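Local coordinates for capsid protein (Infectious hypodermal and hematopoietic necrosis virus, PDB 3N7X) that forms the icosahedral shell of a shrimp densovirus, sixty copies of a parvovirus-type beta-barrel subunit assembling into the capsid, at residues Y211-D216 with I233-G238; W261-M266 with C323-T328. All blocks are in the same frame, centred on the assembly; numbering follows the deposited sequence.

The strands of the two contacts lie in different antiparallel sheets of the capsid subunit: strand 208-214 of interaction 1 pairs with strand 111-131, and the loop 233-238 packs against it, while strands 264-268 and 322-324 of interaction 2 belong to the seven-stranded sheet. Interaction 1 is partly buried, with His214 exposed, and joins aliphatic packing to a backbone bond and a water-bridged lysine. Interaction 2 is buried, and its polar links are chiefly the Gln263 amide and a bridging water, with sulfur and an aromatic ring beside them. Trp261 joins the two, its NE1 lying 3.2 Å from Thr212 O in a probable hydrogen bond. Residues 233-238 and 323-328 also touch, through Gly237 and Met326, and both contacts reach a second subunit.

Interaction 1: residues Y211-D216 with I233-G238; sequences YTIHGD and IPKWGG
Gly215 and Pro234 bring the two backbones to their nearest approach, 5.1 Å between CA atoms, and one step on Asp216 N gives Pro234 O a hydrogen bond of 2.9 Å, nearly straight at 171° at the hydrogen. In the beta-barrel of this capsid subunit the bond ties the turn just after strand 208-214 to the long loop that leads to strand 264-268. It reaches the carbonyl oxygen tilted 31° from the carbonyl plane, and Gly215 CA adds a CA-H...O contact to the same oxygen.

Beside this polar link the packing is aliphatic. The side chains of Ile213 and Ile233 lie alongside one another, pointing opposite ways, and Ile213 CG2 meets Ile233 CD1 at 3.7 Å. Ile233 divides its branches: CD1 takes that contact, while CG2, anti to the backbone N, rests on Gly215 CA. Ile233 also packs against Val113 and Ala116 of strand 111-131, which places the loop against the neighbouring strand as well.

Lys235 bends at chi2 (-73°) and then runs extended, so that its chain passes alongside Ile213, with CE 3.8 Å from Ile213 CG1. Its ammonium end thereby arrives beside the last strand residue. Asp216 turns its carboxylate to a salt bridge with Arg218. A water accepts hydrogen bonds from both Lys235 NZ, at 3.0 Å, and His214 N, at 2.9 Å.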
loop_
_atom_site.group_PDB
_atom_site.type_symbol
_atom_site.label_atom_id
_atom_site.label_comp_id
_atom_site.label_asym_id
_atom_site.label_seq_id
_atom_site.Cartn_x
_atom_site.Cartn_y
_atom_site.Cartn_z
ATOM N N TYR A 211 -12.793 -6.933 86.289
ATOM C CA TYR A 211 -11.443 -6.684 86.762
ATOM C C TYR A 211 -10.723 -8.012 86.700
ATOM O O TYR A 211 -11.248 -9.033 87.148
ATOM C CB TYR A 211 -11.479 -6.156 88.195
ATOM C CG TYR A 211 -12.318 -4.905 88.321
ATOM C CD1 TYR A 211 -11.832 -3.666 87.889
ATOM C CD2 TYR A 211 -13.629 -4.969 88.798
ATOM C CE1 TYR A 211 -12.639 -2.524 87.924
ATOM C CE2 TYR A 211 -14.441 -3.835 88.836
ATOM C CZ TYR A 211 -13.941 -2.618 88.397
ATOM O OH TYR A 211 -14.756 -1.508 88.415
ATOM N N THR A 212 -9.530 -8.005 86.120
ATOM C CA THR A 212 -8.767 -9.235 86.004
ATOM C C THR A 212 -7.324 -9.026 86.422
ATOM O O THR A 212 -6.862 -7.899 86.597
ATOM C CB THR A 212 -8.769 -9.769 84.555
ATOM O OG1 THR A 212 -8.017 -8.879 83.729
ATOM C CG2 THR A 212 -10.184 -9.862 84.015
ATOM N N ILE A 213 -6.616 -10.132 86.585
ATOM C CA ILE A 213 -5.220 -10.086 86.956
ATOM C C ILE A 213 -4.522 -11.227 86.238
ATOM O O ILE A 213 -5.070 -12.322 86.116
ATOM C CB ILE A 213 -5.047 -10.238 88.480
ATOM C CG1 ILE A 213 -3.560 -10.276 88.833
ATOM C CG2 ILE A 213 -5.747 -11.502 88.963
ATOM C CD1 ILE A 213 -3.288 -10.197 90.321
ATOM N N HIS A 214 -3.332 -10.957 85.723
ATOM C CA HIS A 214 -2.557 -11.983 85.042
ATOM C C HIS A 214 -1.355 -12.265 85.932
ATOM O O HIS A 214 -0.605 -11.351 86.280
ATOM C CB HIS A 214 -2.080 -11.503 83.670
ATOM C CG HIS A 214 -3.189 -11.226 82.700
ATOM N ND1 HIS A 214 -3.962 -10.084 82.752
ATOM C CD2 HIS A 214 -3.650 -11.944 81.646
ATOM C CE1 HIS A 214 -4.849 -10.109 81.771
ATOM N NE2 HIS A 214 -4.681 -11.226 81.086
ATOM N N GLY A 215 -1.182 -13.525 86.312
ATOM C CA GLY A 215 -0.068 -13.876 87.170
ATOM C C GLY A 215 1.226 -14.031 86.401
ATOM O O GLY A 215 1.216 -14.288 85.198
ATOM N N ASP A 216 2.347 -13.861 87.094
ATOM C CA ASP A 216 3.651 -14.013 86.470
ATOM C C ASP A 216 3.838 -15.508 86.239
ATOM O O ASP A 216 3.617 -16.312 87.145
ATOM C CB ASP A 216 4.746 -13.501 87.390
ATOM C CG ASP A 216 6.072 -13.398 86.689
ATOM O OD1 ASP A 216 6.442 -12.272 86.293
ATOM O OD2 ASP A 216 6.736 -14.443 86.513
ATOM N N ILE A 233 -1.673 -14.244 94.052
ATOM C CA ILE A 233 -1.402 -14.712 92.706
ATOM C C ILE A 233 -0.033 -14.089 92.423
ATOM O O ILE A 233 0.157 -12.886 92.605
ATOM C CB ILE A 233 -2.459 -14.182 91.728
ATOM C CG1 ILE A 233 -3.773 -14.935 91.960
ATOM C CG2 ILE A 233 -1.972 -14.325 90.298
ATOM C CD1 ILE A 233 -4.965 -14.357 91.228
ATOM N N PRO A 234 0.942 -14.900 91.991
ATOM C CA PRO A 234 2.295 -14.412 91.705
ATOM C C PRO A 234 2.404 -13.085 90.970
ATOM O O PRO A 234 2.006 -12.961 89.814
ATOM C CB PRO A 234 2.919 -15.568 90.929
ATOM C CG PRO A 234 2.266 -16.757 91.552
ATOM C CD PRO A 234 0.815 -16.320 91.620
ATOM N N LYS A 235 2.956 -12.097 91.664
ATOM C CA LYS A 235 3.167 -10.761 91.123
ATOM C C LYS A 235 4.414 -10.219 91.806
ATOM O O LYS A 235 4.667 -10.538 92.966
ATOM C CB LYS A 235 1.974 -9.857 91.436
ATOM C CG LYS A 235 0.820 -9.962 90.450
ATOM C CD LYS A 235 1.185 -9.289 89.137
ATOM C CE LYS A 235 -0.006 -9.168 88.212
ATOM N NZ LYS A 235 0.385 -8.531 86.932
ATOM N N TRP A 236 5.190 -9.408 91.097
ATOM C CA TRP A 236 6.414 -8.847 91.660
ATOM C C TRP A 236 6.462 -7.345 91.442
ATOM O O TRP A 236 6.365 -6.881 90.313
ATOM C CB TRP A 236 7.630 -9.509 91.004
ATOM C CG TRP A 236 8.942 -9.112 91.602
ATOM C CD1 TRP A 236 9.633 -7.950 91.385
ATOM C CD2 TRP A 236 9.713 -9.868 92.543
ATOM N NE1 TRP A 236 10.788 -7.938 92.135
ATOM C CE2 TRP A 236 10.862 -9.100 92.857
ATOM C CE3 TRP A 236 9.545 -11.119 93.157
ATOM C CZ2 TRP A 236 11.841 -9.543 93.759
ATOM C CZ3 TRP A 236 10.522 -11.562 94.057
ATOM C CH2 TRP A 236 11.655 -10.772 94.347
ATOM N N GLY A 237 6.611 -6.586 92.524
ATOM C CA GLY A 237 6.667 -5.141 92.406
ATOM C C GLY A 237 6.476 -4.431 93.730
ATOM O O GLY A 237 5.705 -4.883 94.580
ATOM N N GLY A 238 7.179 -3.315 93.909
ATOM C CA GLY A 238 7.069 -2.562 95.145
ATOM C C GLY A 238 7.405 -3.410 96.357
ATOM O O GLY A 238 8.452 -4.056 96.401
HETATM O O HOH W 1 -2.310 -8.248 85.623
#

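Interaction 2: residues W261-M266 with C323-T328; sequences WQQIFM and CYIMHT
Gln263 reaches across to residues 323-328 with its amide, and NE2 donates a 2.9 Å hydrogen bond to Tyr324 O. The bond is straight, 171° at the hydrogen, and the oxygen lies in the amide plane of Gln263, whereas the donor stands well above the carbonyl plane of Tyr324. The other end of the amide is fixed too: a water donates to Gln263 OE1 and to Trp261 O, and accepts from Met326 N at 2.8 Å. With a bond at each end, rotation of the amide is restrained.

Phe265 and Ile325 approach head-on, Phe265 CZ lying 3.9 Å from Ile325 CD1. Cys323 SG, anti to its backbone N (chi1 168°), makes a sulfur-aromatic contact at the ring edge, 3.7 Å from Phe265 CZ. The side chain of Gln262 lies nearly perpendicular to that of Ile325. Farther along, Trp261 N makes a weak 3.6 Å hydrogen bond to Met326 SD.

Outside the pair, Gln310 of a second subunit bonds to Ile325 O and His327 N. Within a viral beta-barrel, the arrangement combines apolar packing with an amide bond and a bridging water, joining strand 264-268 and its lead-in to strand 322-324, outermost in its sheet within this chain, and the C-terminal segment after it.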
loop_
_atom_site.group_PDB
_atom_site.type_symbol
_atom_site.label_atom_id
_atom_site.label_comp_id
_atom_site.label_asym_id
_atom_site.label_seq_id
_atom_site.Cartn_x
_atom_site.Cartn_y
_atom_site.Cartn_z
ATOM N N TRP A 261 -0.278 -3.677 89.971
ATOM C CA TRP A 261 -1.658 -4.107 89.874
ATOM C C TRP A 261 -2.389 -3.614 91.117
ATOM O O TRP A 261 -1.891 -3.744 92.238
ATOM C CB TRP A 261 -1.716 -5.630 89.794
ATOM C CG TRP A 261 -3.098 -6.155 89.763
ATOM C CD1 TRP A 261 -3.877 -6.359 88.660
ATOM C CD2 TRP A 261 -3.905 -6.482 90.897
ATOM N NE1 TRP A 261 -5.127 -6.794 89.039
ATOM C CE2 TRP A 261 -5.171 -6.878 90.407
ATOM C CE3 TRP A 261 -3.683 -6.477 92.281
ATOM C CZ2 TRP A 261 -6.214 -7.266 91.256
ATOM C CZ3 TRP A 261 -4.721 -6.862 93.127
ATOM C CH2 TRP A 261 -5.972 -7.252 92.609
ATOM N N GLN A 262 -3.577 -3.056 90.912
ATOM C CA GLN A 262 -4.373 -2.512 92.007
ATOM C C GLN A 262 -5.652 -3.288 92.294
ATOM O O GLN A 262 -6.358 -3.695 91.367
ATOM C CB GLN A 262 -4.755 -1.063 91.687
ATOM C CG GLN A 262 -3.570 -0.164 91.439
ATOM C CD GLN A 262 -2.727 0.003 92.674
ATOM O OE1 GLN A 262 -1.514 0.174 92.588
ATOM N NE2 GLN A 262 -3.365 -0.037 93.837
ATOM N N GLN A 263 -5.945 -3.497 93.577
ATOM C CA GLN A 263 -7.182 -4.170 93.957
ATOM C C GLN A 263 -8.191 -3.032 94.049
ATOM O O GLN A 263 -7.806 -1.861 94.041
ATOM C CB GLN A 263 -7.057 -4.898 95.309
ATOM C CG GLN A 263 -6.612 -4.044 96.489
ATOM C CD GLN A 263 -5.106 -4.081 96.713
ATOM O OE1 GLN A 263 -4.329 -3.581 95.899
ATOM N NE2 GLN A 263 -4.691 -4.681 97.822
ATOM N N ILE A 264 -9.475 -3.349 94.132
ATOM C CA ILE A 264 -10.467 -2.287 94.185
ATOM C C ILE A 264 -11.087 -2.046 95.552
ATOM O O ILE A 264 -11.104 -2.926 96.409
ATOM C CB ILE A 264 -11.588 -2.543 93.163
ATOM C CG1 ILE A 264 -12.268 -3.876 93.458
ATOM C CG2 ILE A 264 -11.011 -2.559 91.759
ATOM C CD1 ILE A 264 -13.387 -4.194 92.501
ATOM N N PHE A 265 -11.585 -0.828 95.734
ATOM C CA PHE A 265 -12.232 -0.404 96.967
ATOM C C PHE A 265 -13.576 0.187 96.567
ATOM O O PHE A 265 -13.680 0.833 95.524
ATOM C CB PHE A 265 -11.363 0.636 97.667
ATOM C CG PHE A 265 -10.045 0.091 98.133
ATOM C CD1 PHE A 265 -9.957 -0.634 99.316
ATOM C CD2 PHE A 265 -8.896 0.264 97.367
ATOM C CE1 PHE A 265 -8.741 -1.183 99.733
ATOM C CE2 PHE A 265 -7.679 -0.280 97.771
ATOM C CZ PHE A 265 -7.603 -1.004 98.958
ATOM N N MET A 266 -14.606 -0.032 97.381
ATOM C CA MET A 266 -15.935 0.462 97.033
ATOM C C MET A 266 -16.755 0.968 98.200
ATOM O O MET A 266 -16.395 0.788 99.360
ATOM C CB MET A 266 -16.747 -0.647 96.365
ATOM C CG MET A 266 -16.054 -1.335 95.221
ATOM S SD MET A 266 -16.396 -3.103 95.266
ATOM C CE MET A 266 -15.416 -3.555 96.702
ATOM N N CYS A 323 -4.355 -5.484 104.342
ATOM C CA CYS A 323 -4.508 -5.146 102.940
ATOM C C CYS A 323 -3.209 -4.510 102.458
ATOM O O CYS A 323 -2.813 -3.448 102.943
ATOM C CB CYS A 323 -5.671 -4.169 102.780
ATOM S SG CYS A 323 -5.789 -3.380 101.166
ATOM N N TYR A 324 -2.538 -5.167 101.516
ATOM C CA TYR A 324 -1.283 -4.649 100.980
ATOM C C TYR A 324 -1.472 -4.109 99.572
ATOM O O TYR A 324 -1.921 -4.827 98.677
ATOM C CB TYR A 324 -0.224 -5.751 100.967
ATOM C CG TYR A 324 0.179 -6.202 102.347
ATOM C CD1 TYR A 324 1.191 -5.543 103.049
ATOM C CD2 TYR A 324 -0.473 -7.268 102.968
ATOM C CE1 TYR A 324 1.544 -5.936 104.339
ATOM C CE2 TYR A 324 -0.131 -7.670 104.256
ATOM C CZ TYR A 324 0.877 -6.999 104.937
ATOM O OH TYR A 324 1.196 -7.377 106.220
ATOM N N ILE A 325 -1.121 -2.844 99.376
ATOM C CA ILE A 325 -1.261 -2.221 98.070
ATOM C C ILE A 325 0.093 -2.083 97.385
ATOM O O ILE A 325 1.047 -1.571 97.967
ATOM C CB ILE A 325 -1.904 -0.840 98.201
ATOM C CG1 ILE A 325 -3.248 -0.981 98.911
ATOM C CG2 ILE A 325 -2.086 -0.216 96.828
ATOM C CD1 ILE A 325 -3.904 0.331 99.236
ATOM N N MET A 326 0.165 -2.545 96.141
ATOM C CA MET A 326 1.399 -2.488 95.367
ATOM C C MET A 326 1.613 -1.144 94.663
ATOM O O MET A 326 0.682 -0.572 94.099
ATOM C CB MET A 326 1.395 -3.596 94.319
ATOM C CG MET A 326 2.682 -3.697 93.524
ATOM S SD MET A 326 2.495 -4.727 92.054
ATOM C CE MET A 326 2.483 -6.367 92.767
ATOM N N HIS A 327 2.843 -0.642 94.704
ATOM C CA HIS A 327 3.184 0.609 94.033
ATOM C C HIS A 327 4.588 0.482 93.463
ATOM O O HIS A 327 5.558 0.439 94.219
ATOM C CB HIS A 327 3.152 1.793 95.000
ATOM C CG HIS A 327 1.786 2.131 95.497
ATOM N ND1 HIS A 327 0.737 2.422 94.652
ATOM C CD2 HIS A 327 1.293 2.229 96.756
ATOM C CE1 HIS A 327 -0.343 2.682 95.367
ATOM N NE2 HIS A 327 -0.032 2.571 96.646
ATOM N N THR A 328 4.699 0.412 92.139
ATOM C CA THR A 328 6.008 0.296 91.506
ATOM C C THR A 328 6.437 1.644 90.943
ATOM O O THR A 328 7.541 1.790 90.418
ATOM C CB THR A 328 5.999 -0.732 90.360
ATOM O OG1 THR A 328 5.060 -0.325 89.356
ATOM C CG2 THR A 328 5.620 -2.103 90.884
HETATM O O HOH W 2 -1.877 -3.965 94.934
#